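Local structure of putative lipoprotein (Bacteroides fragilis, 3QNK) at residues S147-K150 with E151-F155; M166-A169 with S170-S173; N252-V255 with C256-T260; V303-I306 with N307-G310; W491-R494 with L495-T498. The protein is of unknown exact function but, as a SusD-like outer-membrane lipoprotein, probably helps bind glycans at the cell surface for uptake. All blocks are in the same frame, centred on the assembly; numbering follows the deposited sequence.

Contact 1: S147-K150 with E151-F155; sequences SSEK and ECYDF
Ser148 caps the first turn of helix 149-166 by its contact with Glu151. Its OG accepts from Glu151 N at 3.3 Å, with an N-H...O angle of 159°. The hydroxyl stands between the backbone N and the carbonyl carbon of its own residue (chi1 60°), which brings it over the start of the helix. The backbone takes up from there. Cys152 N bonds to Ser148 O at 3.1 Å. Tyr153 N bonds to Glu149 O at 2.9 Å, and Asp154 N to Lys150 O at the same length.

Van der Waals contacts run beside these bonds. The chain of Glu151 reaches back to the residue before the cap, where its OE1 lies 3.3 Å from Ser147 CB. On another side of the turn, Glu149 and Tyr153 point the same way and lie side by side. Glu149 CG is 3.5 Å from Tyr153 CE2, and the carboxylate plane is turned 36° from the ring. The extended chain of Glu149 carries its OE2 along the ring toward the phenol end. An acetate ion is bound near that side chain.

The charged ends find partners outside the turn. Lys150 forms a salt bridge with Asp195, and Asp154 forms one with Arg197. Within the turn Lys150 NZ and Asp154 OD1 stay 6.5 Å apart. Tyr153 is buried against Phe120 and Val123 of helix 101-126 and against Val191 and Tyr194 of helix 181-194. This is a serine N-cap at the start of a packed helix, in the alpha-alpha superhelix of a SusD-family protein.

Contact 2: M166-A169 with S170-S173; sequences MLPA and SYGS
Pro168 lies over one face of the Tyr171 ring. This is a CH-pi contact made by one atom above all. Pro168 CG is 3.9 Å from the ring centroid and 26° off the ring normal. It is displaced toward the rim, on the phenol side, and its nearest ring atom is Tyr171 CZ at 3.5 Å. The C-H bonds of a proline ring carbon suit the electron-rich face of a tyrosine.

Further van der Waals contacts gather round the phenol end. Pro168 CD lies 3.4 Å from Tyr171 OH. Leu167 brings one branch to the same oxygen, with CD2 3.9 Å from Tyr171 OH. Tyr171 CG is anti to its own carbonyl carbon (chi1 -70°), and this turns the ring back along the chain over the proline. Closer to the backbone, Pro168 CB is 3.5 Å from Ser170 O.

Polar bonds do not join the two halves of this bend. They tie it to the chain beyond. Tyr171 OH is hydrogen-bonded to Ala179 O, so the ring is held at its far end as well as on the proline side. The backbone of Pro168 bonds to that of Lys181, at the start of helix 181-194. Leu167 is buried and touches Glu110 of helix 101-126, whereas Ala169 and Ser170 are exposed. Tyr171 also rests on Arg106 of that helix.

Leu167 is the first residue to leave helical geometry after helix 149-166. The contact is a local proline-tyrosine CH-pi pair in the loop that leads from this helix to helix 181-194.

Contact 3: N252-V255 with C256-T260; sequences NMMV and CNMVT
Residues 253-257 form a short, weakly bonded helix, buried within the protein, with Asn252 as the N-cap before it and Asn257 at its end. Asn252 OD1 accepts from Val255 N at 3.0 Å, in the carbonyl plane and on a lone pair. A weak bond from Met254 N reaches the same oxygen. The backbone O of Asn252 accepts from Cys256 N at 2.9 Å, the one strong bond of alpha-helical (four-residue) spacing between the halves.

The last turn is looser. Asn257 N bonds to Met254 O at 3.2 Å but comes from above the carbonyl plane. Its link to Met253 O is weak. The side chain compensates: Asn257 ND2 donates to Met253 O at 2.8 Å, on a lone pair and close to its own amide plane. Asn257 ND2 also bonds to Gly35 O, and OD1 accepts from Leu274 N, so the buried amide has partners at both ends.

Apolar contact comes from two selenomethionines that cross. The methyl CE of Met258 lies against the outer chain of Met254, 3.5 Å from its CE and about as near its CG and SE. Met258 is bent at its last torsion (chi3 -56°), which turns its methyl toward Met254. Tyr370 lies against Met254, and Tyr367 against Met258.

Asn252 ND2 bonds to Phe382 O, and Asn252 packs on Met138 of the second subunit. The whole is an asparagine-capped helical turn in the SusD-family part of the chain.

Contact 4: V303-I306 with N307-G310; sequences VFDI and NTCG
Asp305 grips the turn that follows it with both its side chain and its backbone oxygen. This is the tight part of the contact. Asp305 OD1 accepts from Asn307 N at 2.9 Å, with an N-H...O angle of 152°, and uses the lone pair that points away from its other oxygen. A weaker bond from Thr308 N reaches the same OD1 at 3.4 Å. Asp305 CG is anti to its backbone N (chi1 -170°), which carries the carboxylate forward beside these two amides. The backbone closes the turn. Asp305 O accepts from Cys309 N at 3.0 Å, nearly in line with the C=O bond, and weakly from Thr308 N. Cys309 SG lies by the same Asp305 O, at 3.3 Å, and makes only a long contact, 4.2 Å, with Phe304 CB. Asp305 OD1 also has a weak hydrogen bond with Thr479 OG1, outside the turn.

The rest is looser. Thr308 crosses Asp305 at about a right angle, and its OG1 lies 3.5 Å from Asp305 CB. Ile306 CG2 lies 3.7 Å from Asn307 OD1. Asn307 and Thr308 are on the exposed side of the turn, while Phe304 and Ile306 are partly covered. Phe304 meets Tyr295 edge-to-face and also touches the ring of Phe481, while Ile306 packs on Tyr312 and His326.

Strand 304-305 is paired antiparallel with strand 480-488, at one border of a three-stranded sheet. The aspartate bonds from side chain and backbone together make an Asx motif, here turning the chain as it leaves an outer strand.

Contact 5: W491-R494 with L495-T498; sequences WNDR and LYLT
A short 3-10 turn, begun by an Asx turn, carries the contact of Trp491 with Leu495 and Tyr496. It lies in the loop between strand 480-488 and helix 502-507. Asn492 OD1 accepts from Arg494 N at 3.0 Å and so makes the Asx turn. Three backbone bonds continue it: Leu495 N to Asn492 O at 2.9 Å, Tyr496 N to Asp493 O at 3.1 Å, and Leu497 N to Arg494 O at 3.3 Å. Their donors lie well above the carbonyl planes, in keeping with the tight coil of a 3-10 turn.

Leu495 CB sits over one face of the six-membered ring of Trp491, offset toward its rim, a CH-pi contact 3.9 Å from the centroid. Trp491 and Tyr496 meet obliquely, with centroids 4.7 Å apart and planes at 55°. The rim atom Trp491 CZ2 lies above the centre of the tyrosine ring. Trp491 CG is anti to its backbone N (chi1 -177°), which sends the indole forward over the turn.

Trp491 NE1 donates to Asp493 OD1 at 2.9 Å, almost in the indole plane. A water donates to the same oxygen and also bonds to Tyr496 OH, which has Gly463 N as a further partner. Arg494 forms a salt bridge with Asp64. One carboxylate oxygen thus helps to fix the rotation of the indole and, through the water, links it to the tyrosine, so polar bonds reinforce the aromatic packing.

How the contacts relate
All five contacts are local and follow one another along the chain, without nesting or crossing. Contact 1 begins helix 149-166, and contact 2 leads out of its other end, with centres about 29 Å apart. Contacts 3, 4 and 5 lie in the SusD-family part of the chain. Contact 3 is a buried turn, and its first residue also packs on the second subunit. Contact 4 closes a turn after an outer strand, far from the chain's centre. Contact 5 follows strand 480-488, the neighbour of the strand in contact 4. There the chain returns toward contact 1, and their nearest atoms are about 5 Å apart without touching. Contacts 2 and 4 have centres about 52 Å apart, on opposite sides of the chain's centre.

Contact 1: S147-K150 with E151-F155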
# COMPACT_ATOMS: atom_id res chain seq x y z
N SER B 147 22.09 1.46 -7.81
CA SER B 147 23.07 1.07 -8.80
C SER B 147 22.84 1.96 -10.03
O SER B 147 21.83 2.70 -10.08
CB SER B 147 22.93 -0.40 -9.15
OG SER B 147 23.05 -1.20 -7.98
N SER B 148 23.78 1.93 -10.99
CA SER B 148 23.61 2.71 -12.21
C SER B 148 22.49 2.08 -13.04
O SER B 148 22.22 0.88 -12.90
CB SER B 148 24.91 2.74 -13.00
OG SER B 148 25.35 1.44 -13.38
N GLU B 149 21.86 2.87 -13.91
CA GLU B 149 20.83 2.36 -14.79
C GLU B 149 21.39 1.19 -15.64
O GLU B 149 20.70 0.18 -15.79
CB GLU B 149 20.26 3.49 -15.68
CG GLU B 149 18.89 3.16 -16.27
CD GLU B 149 18.11 4.24 -17.00
OE1 GLU B 149 18.74 5.22 -17.45
OE2 GLU B 149 16.88 4.07 -17.18
N LYS B 150 22.67 1.29 -16.10
CA LYS B 150 23.32 0.26 -16.92
C LYS B 150 23.39 -1.05 -16.17
O LYS B 150 23.01 -2.08 -16.74
CB LYS B 150 24.73 0.69 -17.40
CG LYS B 150 25.14 0.03 -18.73
CD LYS B 150 24.42 0.66 -19.96
CE LYS B 150 24.69 -0.02 -21.30
NZ LYS B 150 23.88 0.58 -22.41
N GLU B 151 23.81 -1.01 -14.88
CA GLU B 151 23.90 -2.17 -13.98
C GLU B 151 22.53 -2.84 -13.79
O GLU B 151 22.43 -4.06 -13.76
CB GLU B 151 24.40 -1.71 -12.63
CG GLU B 151 25.81 -2.10 -12.28
CD GLU B 151 26.04 -2.00 -10.78
OE1 GLU B 151 26.02 -0.87 -10.23
OE2 GLU B 151 26.16 -3.08 -10.15
N CYS B 152 21.49 -2.02 -13.63
CA CYS B 152 20.12 -2.47 -13.44
C CYS B 152 19.62 -3.17 -14.71
O CYS B 152 19.09 -4.28 -14.61
CB CYS B 152 19.23 -1.30 -13.03
SG CYS B 152 19.66 -0.58 -11.41
N TYR B 153 19.90 -2.59 -15.91
CA TYR B 153 19.53 -3.22 -17.17
C TYR B 153 20.29 -4.55 -17.34
O TYR B 153 19.70 -5.53 -17.79
CB TYR B 153 19.74 -2.29 -18.37
CG TYR B 153 18.58 -1.35 -18.59
CD1 TYR B 153 17.35 -1.82 -19.01
CD2 TYR B 153 18.72 0.01 -18.37
CE1 TYR B 153 16.27 -0.94 -19.21
CE2 TYR B 153 17.66 0.89 -18.58
CZ TYR B 153 16.44 0.41 -18.99
OH TYR B 153 15.40 1.30 -19.14
N ASP B 154 21.56 -4.61 -16.87
CA ASP B 154 22.38 -5.83 -16.87
C ASP B 154 21.75 -6.90 -15.97
O ASP B 154 21.64 -8.04 -16.40
CB ASP B 154 23.82 -5.55 -16.41
CG ASP B 154 24.71 -4.80 -17.37
OD1 ASP B 154 24.34 -4.69 -18.56
OD2 ASP B 154 25.81 -4.39 -16.95
N PHE B 155 21.30 -6.51 -14.76
CA PHE B 155 20.63 -7.41 -13.80
C PHE B 155 19.38 -8.02 -14.43
O PHE B 155 19.27 -9.24 -14.45
CB PHE B 155 20.29 -6.67 -12.49
CG PHE B 155 19.83 -7.54 -11.35
CD1 PHE B 155 18.51 -7.96 -11.27
CD2 PHE B 155 20.69 -7.89 -10.33
CE1 PHE B 155 18.08 -8.77 -10.22
CE2 PHE B 155 20.25 -8.67 -9.26
CZ PHE B 155 18.95 -9.11 -9.22

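Contact 2: M166-A169 with S170-S173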
# COMPACT_ATOMS: atom_id res chain seq x y z
N MSE B 166 15.91 -21.72 -19.14
CA MSE B 166 15.16 -22.63 -18.26
C MSE B 166 13.67 -22.82 -18.55
O MSE B 166 13.07 -23.76 -18.04
CB MSE B 166 15.28 -22.16 -16.81
CG MSE B 166 16.72 -22.10 -16.36
SE MSE B 166 16.87 -21.21 -14.68
CE MSE B 166 16.81 -22.77 -13.57
N LEU B 167 13.06 -21.93 -19.33
CA LEU B 167 11.62 -22.01 -19.62
C LEU B 167 11.29 -22.85 -20.88
O LEU B 167 12.09 -22.88 -21.83
CB LEU B 167 11.02 -20.62 -19.80
CG LEU B 167 10.89 -19.77 -18.54
CD1 LEU B 167 10.37 -18.38 -18.88
CD2 LEU B 167 10.00 -20.43 -17.53
N PRO B 168 10.11 -23.53 -20.91
CA PRO B 168 9.70 -24.24 -22.14
C PRO B 168 9.12 -23.25 -23.16
O PRO B 168 8.71 -22.14 -22.79
CB PRO B 168 8.64 -25.21 -21.64
CG PRO B 168 8.02 -24.53 -20.48
CD PRO B 168 9.06 -23.61 -19.87
N ALA B 169 9.07 -23.64 -24.44
CA ALA B 169 8.49 -22.80 -25.48
C ALA B 169 6.96 -22.82 -25.41
O ALA B 169 6.30 -21.84 -25.77
CB ALA B 169 8.95 -23.26 -26.86
N SER B 170 6.41 -23.92 -24.90
CA SER B 170 4.97 -24.14 -24.78
C SER B 170 4.62 -24.95 -23.55
O SER B 170 5.47 -25.65 -23.01
CB SER B 170 4.46 -24.84 -26.03
OG SER B 170 3.04 -24.81 -26.08
N TYR B 171 3.34 -24.88 -23.15
CA TYR B 171 2.77 -25.65 -22.04
C TYR B 171 1.58 -26.51 -22.50
O TYR B 171 1.02 -26.27 -23.58
CB TYR B 171 2.29 -24.71 -20.92
CG TYR B 171 3.41 -24.03 -20.17
CD1 TYR B 171 4.01 -24.65 -19.08
CD2 TYR B 171 3.85 -22.76 -20.53
CE1 TYR B 171 5.05 -24.02 -18.38
CE2 TYR B 171 4.90 -22.14 -19.86
CZ TYR B 171 5.49 -22.77 -18.77
OH TYR B 171 6.51 -22.15 -18.10
N GLY B 172 1.17 -27.45 -21.62
CA GLY B 172 -0.02 -28.28 -21.79
C GLY B 172 -1.25 -27.41 -21.58
O GLY B 172 -1.13 -26.21 -21.28
N SER B 173 -2.46 -27.99 -21.75
CA SER B 173 -3.73 -27.26 -21.63
C SER B 173 -3.88 -26.56 -20.26
O SER B 173 -4.16 -25.35 -20.21
CB SER B 173 -4.90 -28.21 -21.88

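Contact 3: N252-V255 with C256-T260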
# COMPACT_ATOMS: atom_id res chain seq x y z
N ASN B 252 -11.88 -1.40 -11.68
CA ASN B 252 -12.11 -2.29 -12.80
C ASN B 252 -11.76 -1.57 -14.10
O ASN B 252 -12.45 -0.62 -14.48
CB ASN B 252 -13.56 -2.79 -12.81
CG ASN B 252 -13.84 -3.73 -13.95
OD1 ASN B 252 -14.11 -3.31 -15.08
ND2 ASN B 252 -13.73 -5.01 -13.67
N MSE B 253 -10.71 -2.05 -14.78
CA MSE B 253 -10.15 -1.52 -16.02
C MSE B 253 -11.21 -1.23 -17.10
O MSE B 253 -11.11 -0.20 -17.77
CB MSE B 253 -9.10 -2.48 -16.55
CG MSE B 253 -8.32 -1.90 -17.69
SE MSE B 253 -6.73 -2.85 -18.08
CE MSE B 253 -5.87 -1.37 -18.82
N MSE B 254 -12.21 -2.11 -17.26
CA MSE B 254 -13.27 -1.94 -18.26
C MSE B 254 -14.24 -0.82 -17.87
O MSE B 254 -14.49 0.05 -18.70
CB MSE B 254 -14.03 -3.25 -18.45
CG MSE B 254 -15.01 -3.19 -19.61
SE MSE B 254 -16.39 -4.54 -19.52
CE MSE B 254 -17.40 -4.04 -21.20
N VAL B 255 -14.81 -0.86 -16.64
CA VAL B 255 -15.79 0.12 -16.17
C VAL B 255 -15.14 1.51 -16.12
O VAL B 255 -15.74 2.48 -16.57
CB VAL B 255 -16.40 -0.31 -14.82
CG1 VAL B 255 -17.33 0.75 -14.24
CG2 VAL B 255 -17.14 -1.63 -14.97
N CYS B 256 -13.88 1.59 -15.66
CA CYS B 256 -13.13 2.83 -15.56
C CYS B 256 -12.92 3.51 -16.90
O CYS B 256 -12.75 4.72 -16.91
CB CYS B 256 -11.79 2.59 -14.89
SG CYS B 256 -11.91 2.38 -13.10
N ASN B 257 -12.84 2.75 -18.00
CA ASN B 257 -12.54 3.33 -19.30
C ASN B 257 -13.70 3.20 -20.29
O ASN B 257 -13.56 3.56 -21.47
CB ASN B 257 -11.25 2.73 -19.85
CG ASN B 257 -10.07 3.08 -18.96
OD1 ASN B 257 -9.58 4.21 -18.94
ND2 ASN B 257 -9.65 2.14 -18.14
N MSE B 258 -14.86 2.78 -19.78
CA MSE B 258 -16.07 2.62 -20.56
C MSE B 258 -16.81 3.97 -20.74
O MSE B 258 -16.79 4.80 -19.82
CB MSE B 258 -16.97 1.61 -19.87
CG MSE B 258 -18.12 1.09 -20.73
SE MSE B 258 -19.31 -0.08 -19.70
CE MSE B 258 -17.96 -1.30 -19.15
N VAL B 259 -17.50 4.17 -21.90
CA VAL B 259 -18.31 5.38 -22.17
C VAL B 259 -19.30 5.55 -21.03
O VAL B 259 -19.93 4.56 -20.63
CB VAL B 259 -19.01 5.36 -23.55
CG1 VAL B 259 -19.64 6.71 -23.87
CG2 VAL B 259 -18.05 4.95 -24.67
N THR B 260 -19.41 6.77 -20.47
CA THR B 260 -20.32 6.97 -19.34
C THR B 260 -21.79 7.08 -19.75
O THR B 260 -22.60 6.28 -19.30
CB THR B 260 -19.89 8.17 -18.51
OG1 THR B 260 -18.54 7.93 -18.12
CG2 THR B 260 -20.73 8.32 -17.25

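Contact 4: V303-I306 with N307-G310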
# COMPACT_ATOMS: atom_id res chain seq x y z
N VAL B 303 -16.47 25.60 -37.67
CA VAL B 303 -17.43 24.52 -37.50
C VAL B 303 -17.29 23.54 -38.66
O VAL B 303 -17.26 23.94 -39.83
CB VAL B 303 -18.86 25.05 -37.34
CG1 VAL B 303 -19.86 23.91 -37.14
CG2 VAL B 303 -18.97 26.05 -36.18
N PHE B 304 -17.18 22.25 -38.33
CA PHE B 304 -17.11 21.18 -39.28
C PHE B 304 -18.34 20.31 -39.23
O PHE B 304 -18.94 20.17 -38.17
CB PHE B 304 -15.91 20.30 -39.03
CG PHE B 304 -14.62 21.07 -38.94
CD1 PHE B 304 -13.87 21.32 -40.09
CD2 PHE B 304 -14.15 21.52 -37.71
CE1 PHE B 304 -12.66 22.01 -40.01
CE2 PHE B 304 -12.93 22.19 -37.63
CZ PHE B 304 -12.19 22.42 -38.77
N ASP B 305 -18.71 19.71 -40.38
CA ASP B 305 -19.81 18.76 -40.48
C ASP B 305 -19.20 17.40 -40.69
O ASP B 305 -18.45 17.20 -41.65
CB ASP B 305 -20.77 19.13 -41.61
CG ASP B 305 -22.06 18.32 -41.61
OD1 ASP B 305 -21.99 17.09 -41.89
OD2 ASP B 305 -23.13 18.91 -41.34
N ILE B 306 -19.51 16.48 -39.78
CA ILE B 306 -19.00 15.11 -39.75
C ILE B 306 -19.18 14.38 -41.10
O ILE B 306 -18.44 13.46 -41.42
CB ILE B 306 -19.72 14.38 -38.57
CG1 ILE B 306 -18.79 13.43 -37.86
CG2 ILE B 306 -21.08 13.75 -38.92
CD1 ILE B 306 -19.40 12.83 -36.58
N ASN B 307 -20.15 14.83 -41.91
CA ASN B 307 -20.49 14.25 -43.19
C ASN B 307 -19.88 15.01 -44.37
O ASN B 307 -19.54 14.36 -45.35
CB ASN B 307 -22.00 14.11 -43.35
CG ASN B 307 -22.61 13.13 -42.34
OD1 ASN B 307 -23.59 13.44 -41.64
ND2 ASN B 307 -22.04 11.92 -42.22
N THR B 308 -19.70 16.35 -44.30
CA THR B 308 -19.09 17.08 -45.43
C THR B 308 -17.58 16.78 -45.39
O THR B 308 -17.05 16.21 -46.35
CB THR B 308 -19.47 18.54 -45.49
OG1 THR B 308 -18.77 19.25 -44.49
CG2 THR B 308 -20.96 18.76 -45.35
N CYS B 309 -16.93 17.03 -44.25
CA CYS B 309 -15.55 16.60 -44.02
C CYS B 309 -15.67 15.10 -43.69
O CYS B 309 -16.77 14.65 -43.32
CB CYS B 309 -14.91 17.42 -42.90
SG CYS B 309 -15.21 16.81 -41.22
N GLY B 310 -14.64 14.30 -43.85
CA GLY B 310 -14.89 12.88 -43.56
C GLY B 310 -14.13 12.39 -42.36
O GLY B 310 -13.55 11.29 -42.41

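Contact 5: W491-R494 with L495-T498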
# COMPACT_ATOMS: atom_id res chain seq x y z
N TRP B 491 6.53 20.90 -20.19
CA TRP B 491 7.63 19.95 -20.07
C TRP B 491 8.85 20.55 -19.36
O TRP B 491 9.08 21.76 -19.38
CB TRP B 491 8.04 19.48 -21.49
CG TRP B 491 9.13 18.45 -21.46
CD1 TRP B 491 10.47 18.67 -21.57
CD2 TRP B 491 8.97 17.07 -21.11
NE1 TRP B 491 11.16 17.52 -21.32
CE2 TRP B 491 10.27 16.51 -21.03
CE3 TRP B 491 7.86 16.24 -20.83
CZ2 TRP B 491 10.48 15.17 -20.70
CZ3 TRP B 491 8.07 14.90 -20.57
CH2 TRP B 491 9.37 14.37 -20.52
N ASN B 492 9.63 19.67 -18.74
CA ASN B 492 10.95 19.89 -18.16
C ASN B 492 11.72 18.57 -18.29
O ASN B 492 11.16 17.52 -18.01
CB ASN B 492 10.93 20.38 -16.74
CG ASN B 492 12.30 20.75 -16.27
OD1 ASN B 492 13.10 19.88 -15.89
ND2 ASN B 492 12.66 22.02 -16.37
N ASP B 493 12.99 18.64 -18.71
CA ASP B 493 13.79 17.44 -18.95
C ASP B 493 13.93 16.53 -17.71
O ASP B 493 14.16 15.33 -17.90
CB ASP B 493 15.14 17.82 -19.53
CG ASP B 493 15.08 18.28 -20.99
OD1 ASP B 493 14.04 18.02 -21.67
OD2 ASP B 493 16.09 18.82 -21.47
N ARG B 494 13.68 17.02 -16.48
CA ARG B 494 13.74 16.19 -15.27
C ARG B 494 12.67 15.10 -15.31
O ARG B 494 12.84 14.07 -14.65
CB ARG B 494 13.59 17.03 -13.98
CG ARG B 494 12.20 17.63 -13.78
CD ARG B 494 12.10 18.43 -12.53
NE ARG B 494 10.72 18.84 -12.33
CZ ARG B 494 10.22 19.27 -11.18
NH1 ARG B 494 10.97 19.30 -10.08
NH2 ARG B 494 8.95 19.64 -11.10
N LEU B 495 11.58 15.33 -16.08
CA LEU B 495 10.44 14.41 -16.27
C LEU B 495 10.82 13.17 -17.08
O LEU B 495 9.98 12.28 -17.28
CB LEU B 495 9.26 15.13 -16.92
CG LEU B 495 8.61 16.30 -16.15
CD1 LEU B 495 7.55 16.94 -17.00
CD2 LEU B 495 7.99 15.87 -14.80
N TYR B 496 12.11 13.06 -17.52
CA TYR B 496 12.61 11.86 -18.24
C TYR B 496 12.87 10.74 -17.22
O TYR B 496 13.09 9.58 -17.62
CB TYR B 496 13.83 12.16 -19.10
CG TYR B 496 13.49 12.82 -20.42
CD1 TYR B 496 12.47 12.33 -21.23
CD2 TYR B 496 14.19 13.94 -20.87
CE1 TYR B 496 12.13 12.95 -22.43
CE2 TYR B 496 13.84 14.59 -22.06
CZ TYR B 496 12.83 14.07 -22.85
OH TYR B 496 12.51 14.71 -24.02
N LEU B 497 12.75 11.07 -15.90
CA LEU B 497 12.84 10.11 -14.79
C LEU B 497 11.82 10.46 -13.72
O LEU B 497 11.53 11.63 -13.52
CB LEU B 497 14.26 10.09 -14.19
CG LEU B 497 15.34 9.33 -14.97
CD1 LEU B 497 16.64 9.34 -14.21
CD2 LEU B 497 14.92 7.85 -15.26
N THR B 498 11.26 9.43 -13.05
CA THR B 498 10.29 9.56 -11.94
C THR B 498 11.02 9.90 -10.64
O THR B 498 12.07 9.29 -10.39
CB THR B 498 9.46 8.28 -11.83
OG1 THR B 498 8.76 8.13 -13.05
CG2 THR B 498 8.45 8.30 -10.67
O HOH W 1 14.02 16.80 -24.51